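Local atomic coordinates of Serine/threonine-protein kinase BRSK1 (Mus musculus, PDB entry 5IRI), a protein that phosphorylates serine and threonine residues as a SAD-family protein kinase, whose C-terminal region holds an autoinhibitory sequence and a KA1 domain. Residues A[44-58]-A[68-80]. Residues are numbered along the deposited sequence; the frame is centred on the assembly and turned at random.
Sequences LSHSVLSQTSFRAEY and QKPVRFQVDISSS
Ala56 and Phe73 face each other as a hydrogen-bonded pair between antiparallel strands 53-58 and 71-79, whose axes come within 4.6 Å. Paired backbone bonds run from Tyr58 with Val71 to Phe54 with Val75, and Ile77 N adds a nearly straight bond to Thr52 O (3.1 Å, 168°). On the buried face, CG of Phe73 stands between its backbone N and carbonyl carbon (chi1 62°), which leans the ring across to the neighbouring strand, over Ala56, whose CB sits over one ring face, 3.8 Å from the centroid, a CH-pi contact. Alanine suits this place because its short methyl fits beneath the ring, offset toward the rim; Leu44 CD1 then meets the ring edge at Phe73 CE1 (4.0 Å). Further along, Ile77 CD1 reaches the edge of the Phe54 ring.

The opposite face is polar and more open to solvent, and long side chains suit it because they can pair while the two arginines stay near water. Glu57 and Arg72 lie side by side in a salt bridge, Glu57 OE2 to Arg72 NE 2.7 Å, with the carboxylate and guanidinium planes 35° apart. Arg55 NE gives a bent bond to Gln74 OE1 (3.0 Å), while Gln74 NE2 turns to Asp76 OD2 (3.0 Å), so one amide links two charged groups.

In this KA1-domain sheet, strand 44-50 flanks 53-58 and strand 98-106 flanks 71-79; helix 109-124 packs Val115 against Leu44, Tyr58 and Phe73, and helix 27-40 brings Phe38 to Val75 and Ile34 to Ile77.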
loop_
_atom_site.group_PDB
_atom_site.type_symbol
_atom_site.label_atom_id
_atom_site.label_comp_id
_atom_site.label_asym_id
_atom_site.label_seq_id
_atom_site.Cartn_x
_atom_site.Cartn_y
_atom_site.Cartn_z
ATOM N N LEU A 44 -8.073 8.790 -2.139
ATOM C CA LEU A 44 -6.815 8.176 -2.522
ATOM C C LEU A 44 -6.804 8.026 -4.035
ATOM O O LEU A 44 -7.677 7.364 -4.615
ATOM C CB LEU A 44 -6.606 6.832 -1.825
ATOM C CG LEU A 44 -5.222 6.220 -2.082
ATOM C CD1 LEU A 44 -4.672 5.550 -0.841
ATOM C CD2 LEU A 44 -5.265 5.237 -3.236
ATOM N N SER A 45 -5.845 8.683 -4.661
ATOM C CA SER A 45 -5.572 8.554 -6.079
ATOM C C SER A 45 -4.193 7.943 -6.250
ATOM O O SER A 45 -3.309 8.133 -5.410
ATOM C CB SER A 45 -5.648 9.909 -6.751
ATOM O OG SER A 45 -5.634 10.917 -5.753
ATOM N N HIS A 46 -4.008 7.188 -7.325
ATOM C CA HIS A 46 -2.747 6.502 -7.520
ATOM C C HIS A 46 -2.251 6.666 -8.947
ATOM O O HIS A 46 -2.952 7.162 -9.830
ATOM C CB HIS A 46 -2.873 5.028 -7.165
ATOM C CG HIS A 46 -3.650 4.230 -8.158
ATOM N ND1 HIS A 46 -5.026 4.166 -8.152
ATOM C CD2 HIS A 46 -3.242 3.426 -9.169
ATOM C CE1 HIS A 46 -5.431 3.362 -9.118
ATOM N NE2 HIS A 46 -4.367 2.900 -9.749
ATOM N N SER A 47 -1.011 6.238 -9.158
ATOM C CA SER A 47 -0.400 6.217 -10.472
ATOM C C SER A 47 0.390 4.927 -10.614
ATOM O O SER A 47 0.768 4.303 -9.621
ATOM C CB SER A 47 0.512 7.422 -10.678
ATOM O OG SER A 47 1.411 7.550 -9.591
ATOM N N VAL A 48 0.642 4.533 -11.864
ATOM C CA VAL A 48 1.384 3.316 -12.180
ATOM C C VAL A 48 2.821 3.694 -12.503
ATOM O O VAL A 48 3.079 4.422 -13.467
ATOM C CB VAL A 48 0.749 2.552 -13.348
ATOM C CG1 VAL A 48 1.626 1.383 -13.739
ATOM C CG2 VAL A 48 -0.621 2.101 -12.994
ATOM N N LEU A 49 3.757 3.181 -11.717
ATOM C CA LEU A 49 5.173 3.457 -11.910
ATOM C C LEU A 49 5.854 2.426 -12.790
ATOM O O LEU A 49 6.876 2.726 -13.420
ATOM C CB LEU A 49 5.859 3.497 -10.556
ATOM C CG LEU A 49 7.199 4.170 -10.421
ATOM C CD1 LEU A 49 7.275 5.411 -11.305
ATOM C CD2 LEU A 49 7.315 4.519 -8.942
ATOM N N SER A 50 5.292 1.235 -12.863
ATOM C CA SER A 50 5.853 0.158 -13.651
ATOM C C SER A 50 4.904 -1.018 -13.559
ATOM O O SER A 50 3.886 -0.950 -12.863
ATOM C CB SER A 50 7.229 -0.254 -13.143
ATOM O OG SER A 50 7.092 -1.238 -12.126
ATOM N N GLN A 51 5.255 -2.114 -14.226
ATOM C CA GLN A 51 4.382 -3.276 -14.248
ATOM C C GLN A 51 4.146 -3.838 -12.850
ATOM O O GLN A 51 3.145 -4.530 -12.632
ATOM C CB GLN A 51 4.992 -4.324 -15.176
ATOM C CG GLN A 51 4.156 -5.565 -15.345
ATOM C CD GLN A 51 2.974 -5.323 -16.238
ATOM O OE1 GLN A 51 1.821 -5.566 -15.859
ATOM N NE2 GLN A 51 3.248 -4.832 -17.436
ATOM N N THR A 52 5.037 -3.523 -11.882
ATOM C CA THR A 52 4.881 -4.004 -10.511
ATOM C C THR A 52 5.153 -2.952 -9.430
ATOM O O THR A 52 5.533 -3.320 -8.316
ATOM C CB THR A 52 5.808 -5.184 -10.198
ATOM O OG1 THR A 52 7.168 -4.725 -10.169
ATOM C CG2 THR A 52 5.648 -6.312 -11.205
ATOM N N SER A 53 4.991 -1.659 -9.696
ATOM C CA SER A 53 5.059 -0.721 -8.590
ATOM C C SER A 53 4.081 0.420 -8.818
ATOM O O SER A 53 3.670 0.702 -9.948
ATOM C CB SER A 53 6.467 -0.185 -8.384
ATOM O OG SER A 53 6.871 0.534 -9.509
ATOM N N PHE A 54 3.706 1.063 -7.722
ATOM C CA PHE A 54 2.673 2.072 -7.758
ATOM C C PHE A 54 3.068 3.204 -6.835
ATOM O O PHE A 54 3.857 3.016 -5.912
ATOM C CB PHE A 54 1.324 1.519 -7.303
ATOM C CG PHE A 54 0.821 0.350 -8.107
ATOM C CD1 PHE A 54 0.069 0.555 -9.257
ATOM C CD2 PHE A 54 1.042 -0.952 -7.677
ATOM C CE1 PHE A 54 -0.427 -0.523 -9.980
ATOM C CE2 PHE A 54 0.551 -2.038 -8.390
ATOM C CZ PHE A 54 -0.185 -1.829 -9.545
ATOM N N ARG A 55 2.510 4.385 -7.094
ATOM C CA ARG A 55 2.515 5.471 -6.132
ATOM C C ARG A 55 1.079 5.850 -5.800
ATOM O O ARG A 55 0.130 5.486 -6.507
ATOM C CB ARG A 55 3.284 6.680 -6.635
ATOM C CG ARG A 55 4.748 6.406 -6.868
ATOM C CD ARG A 55 5.601 7.533 -6.315
ATOM N NE ARG A 55 7.026 7.278 -6.502
ATOM C CZ ARG A 55 7.736 7.733 -7.529
ATOM N NH1 ARG A 55 7.158 8.478 -8.467
ATOM N NH2 ARG A 55 9.026 7.442 -7.613
ATOM N N ALA A 56 0.919 6.556 -4.689
ATOM C CA ALA A 56 -0.417 6.796 -4.178
ATOM C C ALA A 56 -0.391 8.014 -3.281
ATOM O O ALA A 56 0.551 8.197 -2.499
ATOM C CB ALA A 56 -0.942 5.582 -3.411
ATOM N N GLU A 57 -1.433 8.838 -3.408
ATOM C CA GLU A 57 -1.631 10.000 -2.555
ATOM C C GLU A 57 -2.968 9.888 -1.845
ATOM O O GLU A 57 -4.006 9.700 -2.487
ATOM C CB GLU A 57 -1.583 11.294 -3.347
ATOM C CG GLU A 57 -1.406 12.502 -2.473
ATOM C CD GLU A 57 -1.361 13.788 -3.264
ATOM O OE1 GLU A 57 -2.286 14.008 -4.079
ATOM O OE2 GLU A 57 -0.401 14.572 -3.069
ATOM N N TYR A 58 -2.936 10.010 -0.531
ATOM C CA TYR A 58 -4.123 9.995 0.318
ATOM C C TYR A 58 -4.362 11.433 0.764
ATOM O O TYR A 58 -3.667 11.939 1.650
ATOM C CB TYR A 58 -3.911 9.049 1.494
ATOM C CG TYR A 58 -5.008 9.072 2.521
ATOM C CD1 TYR A 58 -4.964 9.962 3.574
ATOM C CD2 TYR A 58 -6.084 8.195 2.448
ATOM C CE1 TYR A 58 -5.960 10.003 4.514
ATOM C CE2 TYR A 58 -7.093 8.222 3.401
ATOM C CZ TYR A 58 -7.019 9.132 4.439
ATOM O OH TYR A 58 -7.994 9.193 5.410
ATOM N N GLN A 68 -0.653 19.618 8.329
ATOM C CA GLN A 68 -1.597 18.595 7.885
ATOM C C GLN A 68 -1.295 18.320 6.414
ATOM O O GLN A 68 -1.799 18.993 5.515
ATOM C CB GLN A 68 -3.038 19.041 8.084
ATOM C CG GLN A 68 -3.339 19.755 9.387
ATOM C CD GLN A 68 -4.610 20.588 9.272
ATOM O OE1 GLN A 68 -4.605 21.674 8.670
ATOM N NE2 GLN A 68 -5.716 20.063 9.808
ATOM N N LYS A 69 -0.461 17.366 6.182
ATOM C CA LYS A 69 0.029 16.982 4.870
ATOM C C LYS A 69 -0.680 15.717 4.390
ATOM O O LYS A 69 -1.014 14.845 5.194
ATOM C CB LYS A 69 1.545 16.728 4.909
ATOM C CG LYS A 69 2.371 17.588 5.882
ATOM C CD LYS A 69 3.502 16.776 6.552
ATOM C CE LYS A 69 2.940 15.711 7.542
ATOM N NZ LYS A 69 3.948 14.911 8.331
ATOM N N PRO A 70 -0.962 15.566 3.103
ATOM C CA PRO A 70 -1.461 14.276 2.621
ATOM C C PRO A 70 -0.378 13.228 2.743
ATOM O O PRO A 70 0.800 13.532 2.916
ATOM C CB PRO A 70 -1.816 14.536 1.157
ATOM C CG PRO A 70 -1.101 15.780 0.806
ATOM C CD PRO A 70 -0.937 16.586 2.046
ATOM N N VAL A 71 -0.793 11.975 2.690
ATOM C CA VAL A 71 0.145 10.864 2.730
ATOM C C VAL A 71 0.447 10.463 1.295
ATOM O O VAL A 71 -0.464 10.143 0.528
ATOM C CB VAL A 71 -0.421 9.683 3.527
ATOM C CG1 VAL A 71 0.595 8.561 3.611
ATOM C CG2 VAL A 71 -0.809 10.137 4.903
ATOM N N ARG A 72 1.721 10.533 0.920
ATOM C CA ARG A 72 2.205 9.987 -0.337
ATOM C C ARG A 72 3.047 8.770 -0.011
ATOM O O ARG A 72 3.945 8.842 0.835
ATOM C CB ARG A 72 3.060 10.991 -1.104
ATOM C CG ARG A 72 2.414 12.311 -1.399
ATOM C CD ARG A 72 3.044 12.909 -2.642
ATOM N NE ARG A 72 2.279 14.061 -3.112
ATOM C CZ ARG A 72 2.504 15.313 -2.725
ATOM N NH1 ARG A 72 3.485 15.572 -1.867
ATOM N NH2 ARG A 72 1.753 16.305 -3.193
ATOM N N PHE A 73 2.767 7.658 -0.668
ATOM C CA PHE A 73 3.570 6.475 -0.427
ATOM C C PHE A 73 3.725 5.696 -1.718
ATOM O O PHE A 73 3.081 5.980 -2.735
ATOM C CB PHE A 73 2.970 5.591 0.667
ATOM C CG PHE A 73 1.601 5.053 0.342
ATOM C CD1 PHE A 73 0.474 5.841 0.489
ATOM C CD2 PHE A 73 1.442 3.747 -0.098
ATOM C CE1 PHE A 73 -0.773 5.341 0.194
ATOM C CE2 PHE A 73 0.185 3.246 -0.393
ATOM C CZ PHE A 73 -0.921 4.046 -0.242
ATOM N N GLN A 74 4.596 4.707 -1.662
ATOM C CA GLN A 74 4.907 3.876 -2.805
ATOM C C GLN A 74 4.634 2.433 -2.437
ATOM O O GLN A 74 4.813 2.042 -1.283
ATOM C CB GLN A 74 6.354 4.053 -3.215
ATOM C CG GLN A 74 6.773 3.200 -4.374
ATOM C CD GLN A 74 8.067 3.681 -5.013
ATOM O OE1 GLN A 74 8.309 4.886 -5.163
ATOM N NE2 GLN A 74 8.899 2.739 -5.404
ATOM N N VAL A 75 4.192 1.654 -3.417
ATOM C CA VAL A 75 3.924 0.232 -3.257
ATOM C C VAL A 75 4.745 -0.514 -4.289
ATOM O O VAL A 75 4.641 -0.225 -5.483
ATOM C CB VAL A 75 2.431 -0.089 -3.436
ATOM C CG1 VAL A 75 2.196 -1.584 -3.321
ATOM C CG2 VAL A 75 1.585 0.680 -2.438
ATOM N N ASP A 76 5.548 -1.473 -3.836
ATOM C CA ASP A 76 6.355 -2.306 -4.721
ATOM C C ASP A 76 6.076 -3.770 -4.444
ATOM O O ASP A 76 6.022 -4.186 -3.281
ATOM C CB ASP A 76 7.839 -2.037 -4.532
ATOM C CG ASP A 76 8.186 -0.584 -4.701
ATOM O OD1 ASP A 76 7.930 0.185 -3.739
ATOM O OD2 ASP A 76 8.691 -0.218 -5.792
ATOM N N ILE A 77 5.909 -4.539 -5.513
ATOM C CA ILE A 77 5.706 -5.976 -5.458
ATOM C C ILE A 77 6.976 -6.640 -5.947
ATOM O O ILE A 77 7.540 -6.217 -6.954
ATOM C CB ILE A 77 4.514 -6.397 -6.324
ATOM C CG1 ILE A 77 3.321 -5.484 -6.070
ATOM C CG2 ILE A 77 4.159 -7.843 -6.055
ATOM C CD1 ILE A 77 2.272 -5.619 -7.105
ATOM N N SER A 78 7.432 -7.669 -5.239
ATOM C CA SER A 78 8.677 -8.348 -5.585
ATOM C C SER A 78 8.512 -9.844 -5.398
ATOM O O SER A 78 7.873 -10.294 -4.442
ATOM C CB SER A 78 9.846 -7.848 -4.737
ATOM O OG SER A 78 11.019 -8.588 -5.021
ATOM N N SER A 79 9.095 -10.604 -6.314
ATOM C CA SER A 79 9.105 -12.056 -6.249
ATOM C C SER A 79 10.456 -12.589 -5.756
ATOM O O SER A 79 11.460 -11.871 -5.642
ATOM C CB SER A 79 8.771 -12.645 -7.621
ATOM O OG SER A 79 9.142 -14.010 -7.692
ATOM N N SER A 80 10.455 -13.878 -5.436
ATOM C CA SER A 80 11.684 -14.593 -5.211
ATOM C C SER A 80 12.144 -15.191 -6.532
ATOM O O SER A 80 13.338 -15.209 -6.816
ATOM C CB SER A 80 11.485 -15.675 -4.163
ATOM O OG SER A 80 10.525 -16.612 -4.606
#